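Local coordinates for conserved exported protein (Bacteroides fragilis, PDB 3CLW) that is of uncharacterised function but probably hydrolyses O-glycosidic bonds in carbohydrates, at residues V70-G75 with A161-K166; I181-E186 with E212-A217. All blocks are in the same frame, centred on the assembly; numbering follows the deposited sequence.

Contact 1 (V70-G75 with A161-K166)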
loop_
_atom_site.group_PDB
_atom_site.type_symbol
_atom_site.label_atom_id
_atom_site.label_comp_id
_atom_site.label_asym_id
_atom_site.label_seq_id
_atom_site.Cartn_x
_atom_site.Cartn_y
_atom_site.Cartn_z
ATOM N N VAL A 70 1.071 9.892 -2.481
ATOM C CA VAL A 70 0.567 11.253 -2.345
ATOM C C VAL A 70 -0.767 11.453 -3.111
ATOM O O VAL A 70 -0.846 11.223 -4.328
ATOM C CB VAL A 70 1.654 12.267 -2.803
ATOM C CG1 VAL A 70 1.128 13.724 -2.787
ATOM C CG2 VAL A 70 2.875 12.114 -1.931
ATOM N N ASN A 71 -1.799 11.867 -2.383
ATOM C CA ASN A 71 -3.106 12.169 -2.957
ATOM C C ASN A 71 -3.111 13.556 -3.595
ATOM O O ASN A 71 -3.201 14.582 -2.906
ATOM C CB ASN A 71 -4.210 12.094 -1.872
ATOM C CG ASN A 71 -5.634 12.230 -2.452
ATOM O OD1 ASN A 71 -6.543 12.666 -1.766
ATOM N ND2 ASN A 71 -5.814 11.879 -3.705
ATOM N N ILE A 72 -3.020 13.572 -4.921
ATOM C CA ILE A 72 -3.150 14.789 -5.682
ATOM C C ILE A 72 -4.628 15.171 -5.645
ATOM O O ILE A 72 -5.505 14.405 -6.077
ATOM C CB ILE A 72 -2.619 14.602 -7.121
ATOM C CG1 ILE A 72 -1.113 14.243 -7.091
ATOM C CG2 ILE A 72 -2.872 15.835 -7.951
ATOM C CD1 ILE A 72 -0.204 15.267 -6.391
ATOM N N GLY A 73 -4.898 16.342 -5.076
ATOM C CA GLY A 73 -6.259 16.814 -4.885
ATOM C C GLY A 73 -7.027 17.199 -6.146
ATOM O O GLY A 73 -6.452 17.577 -7.163
ATOM N N ALA A 74 -8.344 17.160 -6.030
ATOM C CA ALA A 74 -9.262 17.323 -7.147
ATOM C C ALA A 74 -10.085 18.571 -6.880
ATOM O O ALA A 74 -10.945 18.939 -7.684
ATOM C CB ALA A 74 -10.159 16.078 -7.269
ATOM N N GLY A 75 -9.826 19.215 -5.732
ATOM C CA GLY A 75 -10.402 20.512 -5.419
ATOM C C GLY A 75 -11.786 20.490 -4.800
ATOM O O GLY A 75 -12.543 21.450 -4.917
ATOM N N ALA A 161 -4.799 13.969 -17.976
ATOM C CA ALA A 161 -3.442 13.394 -18.100
ATOM C C ALA A 161 -2.375 14.485 -18.052
ATOM O O ALA A 161 -1.334 14.309 -17.396
ATOM C CB ALA A 161 -3.304 12.543 -19.365
ATOM N N ARG A 162 -2.630 15.608 -18.729
ATOM C CA ARG A 162 -1.681 16.694 -18.717
ATOM C C ARG A 162 -1.507 17.336 -17.315
ATOM O O ARG A 162 -0.407 17.712 -16.937
ATOM C CB ARG A 162 -2.026 17.746 -19.757
ATOM C CG ARG A 162 -1.635 17.323 -21.204
ATOM C CD ARG A 162 -1.602 18.544 -22.114
ATOM N NE ARG A 162 -2.909 19.188 -22.194
ATOM C CZ ARG A 162 -3.834 18.925 -23.128
ATOM N NH1 ARG A 162 -3.619 18.005 -24.085
ATOM N NH2 ARG A 162 -4.999 19.584 -23.106
ATOM N N PHE A 163 -2.616 17.448 -16.585
ATOM C CA PHE A 163 -2.642 17.941 -15.222
ATOM C C PHE A 163 -1.787 17.053 -14.305
ATOM O O PHE A 163 -0.933 17.569 -13.597
ATOM C CB PHE A 163 -4.079 18.016 -14.690
ATOM C CG PHE A 163 -4.160 18.118 -13.185
ATOM C CD1 PHE A 163 -3.809 19.302 -12.531
ATOM C CD2 PHE A 163 -4.580 17.026 -12.423
ATOM C CE1 PHE A 163 -3.870 19.413 -11.129
ATOM C CE2 PHE A 163 -4.673 17.124 -11.005
ATOM C CZ PHE A 163 -4.290 18.337 -10.371
ATOM N N LEU A 164 -2.030 15.738 -14.348
ATOM C CA LEU A 164 -1.253 14.752 -13.593
ATOM C C LEU A 164 0.244 14.742 -13.936
ATOM O O LEU A 164 1.074 14.665 -13.041
ATOM C CB LEU A 164 -1.813 13.349 -13.785
ATOM C CG LEU A 164 -3.217 13.076 -13.251
ATOM C CD1 LEU A 164 -3.671 11.704 -13.696
ATOM C CD2 LEU A 164 -3.158 13.130 -11.716
ATOM N N VAL A 165 0.574 14.860 -15.220
ATOM C CA VAL A 165 1.962 14.905 -15.654
ATOM C C VAL A 165 2.656 16.200 -15.257
ATOM O O VAL A 165 3.777 16.160 -14.791
ATOM C CB VAL A 165 2.132 14.635 -17.184
ATOM C CG1 VAL A 165 3.514 15.060 -17.667
ATOM C CG2 VAL A 165 1.898 13.172 -17.478
ATOM N N LYS A 166 1.998 17.340 -15.453
ATOM C CA LYS A 166 2.564 18.628 -15.026
ATOM C C LYS A 166 2.846 18.691 -13.504
ATOM O O LYS A 166 3.839 19.284 -13.094
ATOM C CB LYS A 166 1.692 19.819 -15.451
ATOM C CG LYS A 166 2.035 21.142 -14.688
ATOM C CD LYS A 166 1.973 22.328 -15.588
ATOM C CE LYS A 166 2.397 23.595 -14.852
ATOM N NZ LYS A 166 2.198 24.775 -15.720
#

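Contact 2 (I181-E186 with E212-A217)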
loop_
_atom_site.group_PDB
_atom_site.type_symbol
_atom_site.label_atom_id
_atom_site.label_comp_id
_atom_site.label_asym_id
_atom_site.label_seq_id
_atom_site.Cartn_x
_atom_site.Cartn_y
_atom_site.Cartn_z
ATOM N N ILE A 181 2.308 7.324 -11.414
ATOM C CA ILE A 181 1.044 8.060 -11.408
ATOM C C ILE A 181 -0.076 7.069 -11.505
ATOM O O ILE A 181 -0.122 6.283 -12.450
ATOM C CB ILE A 181 0.884 9.033 -12.589
ATOM C CG1 ILE A 181 1.827 10.231 -12.461
ATOM C CG2 ILE A 181 -0.574 9.565 -12.671
ATOM C CD1 ILE A 181 2.098 10.943 -13.762
ATOM N N SER A 182 -0.987 7.138 -10.551
ATOM C CA SER A 182 -2.145 6.268 -10.492
ATOM C C SER A 182 -3.432 7.093 -10.688
ATOM O O SER A 182 -3.911 7.744 -9.766
ATOM C CB SER A 182 -2.109 5.486 -9.186
ATOM O OG SER A 182 -3.185 4.599 -9.110
ATOM N N PRO A 183 -3.970 7.109 -11.930
ATOM C CA PRO A 183 -5.052 8.058 -12.259
ATOM C C PRO A 183 -6.426 7.675 -11.699
ATOM O O PRO A 183 -7.283 8.553 -11.495
ATOM C CB PRO A 183 -5.059 8.059 -13.803
ATOM C CG PRO A 183 -4.639 6.645 -14.160
ATOM C CD PRO A 183 -3.604 6.267 -13.093
ATOM N N ASN A 184 -6.632 6.400 -11.406
ATOM C CA ASN A 184 -7.974 5.947 -11.008
ATOM C C ASN A 184 -7.939 5.046 -9.791
ATOM O O ASN A 184 -7.079 4.150 -9.698
ATOM C CB ASN A 184 -8.643 5.188 -12.160
ATOM C CG ASN A 184 -8.861 6.062 -13.398
ATOM O OD1 ASN A 184 -7.918 6.337 -14.166
ATOM N ND2 ASN A 184 -10.120 6.501 -13.603
ATOM N N ASN A 185 -8.860 5.293 -8.861
ATOM C CA ASN A 185 -8.972 4.495 -7.657
ATOM C C ASN A 185 -10.266 3.711 -7.610
ATOM O O ASN A 185 -11.347 4.252 -7.871
ATOM C CB ASN A 185 -8.945 5.382 -6.421
ATOM C CG ASN A 185 -9.035 4.580 -5.128
ATOM O OD1 ASN A 185 -8.201 3.708 -4.893
ATOM N ND2 ASN A 185 -10.025 4.897 -4.271
ATOM N N GLU A 186 -10.158 2.446 -7.245
ATOM C CA GLU A 186 -11.328 1.577 -7.127
ATOM C C GLU A 186 -12.420 1.910 -8.184
ATOM O O GLU A 186 -13.537 2.268 -7.842
ATOM C CB GLU A 186 -11.839 1.601 -5.682
ATOM C CG GLU A 186 -10.751 1.172 -4.694
ATOM C CD GLU A 186 -11.228 0.974 -3.256
ATOM O OE1 GLU A 186 -12.353 1.363 -2.926
ATOM O OE2 GLU A 186 -10.473 0.401 -2.445
ATOM N N GLU A 212 -3.669 5.656 -22.255
ATOM C CA GLU A 212 -3.263 6.148 -23.547
ATOM C C GLU A 212 -2.863 7.620 -23.456
ATOM O O GLU A 212 -1.784 8.006 -23.928
ATOM C CB GLU A 212 -4.413 5.928 -24.540
ATOM C CG GLU A 212 -4.243 6.521 -25.922
ATOM C CD GLU A 212 -5.394 6.063 -26.865
ATOM O OE1 GLU A 212 -6.609 6.262 -26.537
ATOM O OE2 GLU A 212 -5.069 5.459 -27.911
ATOM N N GLU A 213 -3.713 8.438 -22.837
ATOM C CA GLU A 213 -3.415 9.866 -22.724
ATOM C C GLU A 213 -2.217 10.178 -21.799
ATOM O O GLU A 213 -1.381 11.060 -22.103
ATOM C CB GLU A 213 -4.665 10.647 -22.302
ATOM C CG GLU A 213 -5.814 10.581 -23.303
ATOM C CD GLU A 213 -5.458 11.081 -24.712
ATOM O OE1 GLU A 213 -4.600 11.973 -24.885
ATOM O OE2 GLU A 213 -6.071 10.578 -25.675
ATOM N N LEU A 214 -2.133 9.468 -20.674
ATOM C CA LEU A 214 -0.969 9.632 -19.769
ATOM C C LEU A 214 0.311 9.239 -20.489
ATOM O O LEU A 214 1.300 9.932 -20.417
ATOM C CB LEU A 214 -1.133 8.800 -18.501
ATOM C CG LEU A 214 -1.909 9.505 -17.394
ATOM C CD1 LEU A 214 -2.406 8.457 -16.426
ATOM C CD2 LEU A 214 -1.003 10.564 -16.699
ATOM N N ASP A 215 0.272 8.121 -21.199
ATOM C CA ASP A 215 1.418 7.667 -21.989
ATOM C C ASP A 215 1.927 8.776 -22.900
ATOM O O ASP A 215 3.098 9.085 -22.898
ATOM C CB ASP A 215 1.049 6.426 -22.787
ATOM C CG ASP A 215 2.213 5.887 -23.594
ATOM O OD1 ASP A 215 3.128 5.268 -22.999
ATOM O OD2 ASP A 215 2.197 6.076 -24.834
ATOM N N LYS A 216 1.032 9.386 -23.658
ATOM C CA LYS A 216 1.373 10.470 -24.564
ATOM C C LYS A 216 1.924 11.702 -23.821
ATOM O O LYS A 216 2.935 12.291 -24.212
ATOM C CB LYS A 216 0.119 10.830 -25.362
ATOM C CG LYS A 216 0.264 11.961 -26.366
ATOM C CD LYS A 216 -1.131 12.227 -26.952
ATOM C CE LYS A 216 -1.128 13.210 -28.126
ATOM N NZ LYS A 216 -2.258 12.865 -29.094
ATOM N N ALA A 217 1.239 12.096 -22.754
ATOM C CA ALA A 217 1.655 13.241 -21.936
ATOM C C ALA A 217 3.048 13.033 -21.283
ATOM O O ALA A 217 3.872 13.958 -21.239
ATOM C CB ALA A 217 0.557 13.525 -20.889
#

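Contact 1 (V70-G75 with A161-K166)
Ile-72 and Phe-163 carry this small buried contact, a worked example of how one aromatic ring can join a barrel helix to the chain leaving strand 68-71, which is not the strand that comes just before that helix in the chain. The CG2 methyl of Ile-72 sits 3.8 Å from CZ of Phe-163 and equally close to its CE2, so it meets the far side of the ring at the bond between the two atoms. The approach is oblique, and the two side chains lie alongside one another, pointing opposite ways. CZ also lies 3.9 Å from the backbone O of Gly-73, which puts the outer corner of the ring against the chain just after the strand. With CG anti to the backbone N (chi1 163°), Phe-163 reaches away from its helix far enough to span the gap, while the CA atoms of Ile-72 and Leu-164 stay 8.1 Å apart. Leu-164 adds a looser flank: its CD2 methyl comes to about 4.6 Å from CG2 of Ile-72.

The backbone around Ile-72 is held by its surroundings. Gln-107 spans this residue, with OE1 taking the N-H of Gly-73 and NE2 bonding to O of Asn-71, an oxygen also reached by Gln-110 NE2. Ile-72 is joined through backbone hydrogen bonding to Phe-128 and rests its side chain on Phe-127. Further along, the N-H of Ala-74 bonds to Thr-92 OG1. On the helix, the carbonyl of Phe-163 is bonded by Ser-167 OG.

Apolar packing between the outer layer of helices and the parallel strands within is the hallmark of the TIM barrel. Here the link runs from helix 157-173 to the chain leaving strand 68-71, whose parallel neighbour 125-128 carries Phe-127.

Contact 2 (I181-E186 with E212-A217)
Where the chain leaves strand 178-182, Pro-183 faces Leu-214 of helix 204-221 with their CA atoms 8.7 Å apart, a separation that leaves the whole meeting to side chains. Leu-214 supplies the helix's share and divides it between its two methyls. CD1 goes to the proline ring, 3.7 Å from CG of Pro-183 and 3.8 Å from its CB, with CD a little farther off. CD2 turns to the strand proper and lies 4.2 Å from CG2 of Ile-181, a looser touch. Both pairs of side chains cross obliquely. Ile-181 and Pro-183, two residues apart, both point toward the helix, and the forked end of Leu-214 serves the two of them. Its CG stands anti to the carbonyl carbon (chi1 -86°), from where the fork can reach both partners.

Ser-182, between them, points the other way, and its OG bonds to Glu-231 OE1. Helix 204-221 thus lies against the strand that precedes it, as expected of a TIM-barrel beta/alpha unit. The patch continues into the next strand, 226-232, where Leu-214 also touches Ile-227 and Pro-183 touches Ile-229. On the helix's flank toward helix 157-173, Glu-213 packs on Ala-161 and Ala-217 on Val-165.

How the contacts relate
From the N terminus, the chain leaves strand 68-71 and runs on through helix 108-119 and strand 125-128 into helix 157-173, where contact 1 closes a long loop of which 85 residues lie between its segments. It then continues directly into strand 178-182, opening contact 2, whose shorter loop closes on helix 204-221. The two loops are therefore in series, neither enclosing the other, yet their centres lie 10 Å apart. Helix and strand segments meet where Leu-164 CD1 comes 3.9 Å from Ile-181 CG2. Together the contacts tie two neighbouring outer helices to the chain leaving strands 68-71 and 178-182, which are separated by strand 125-128.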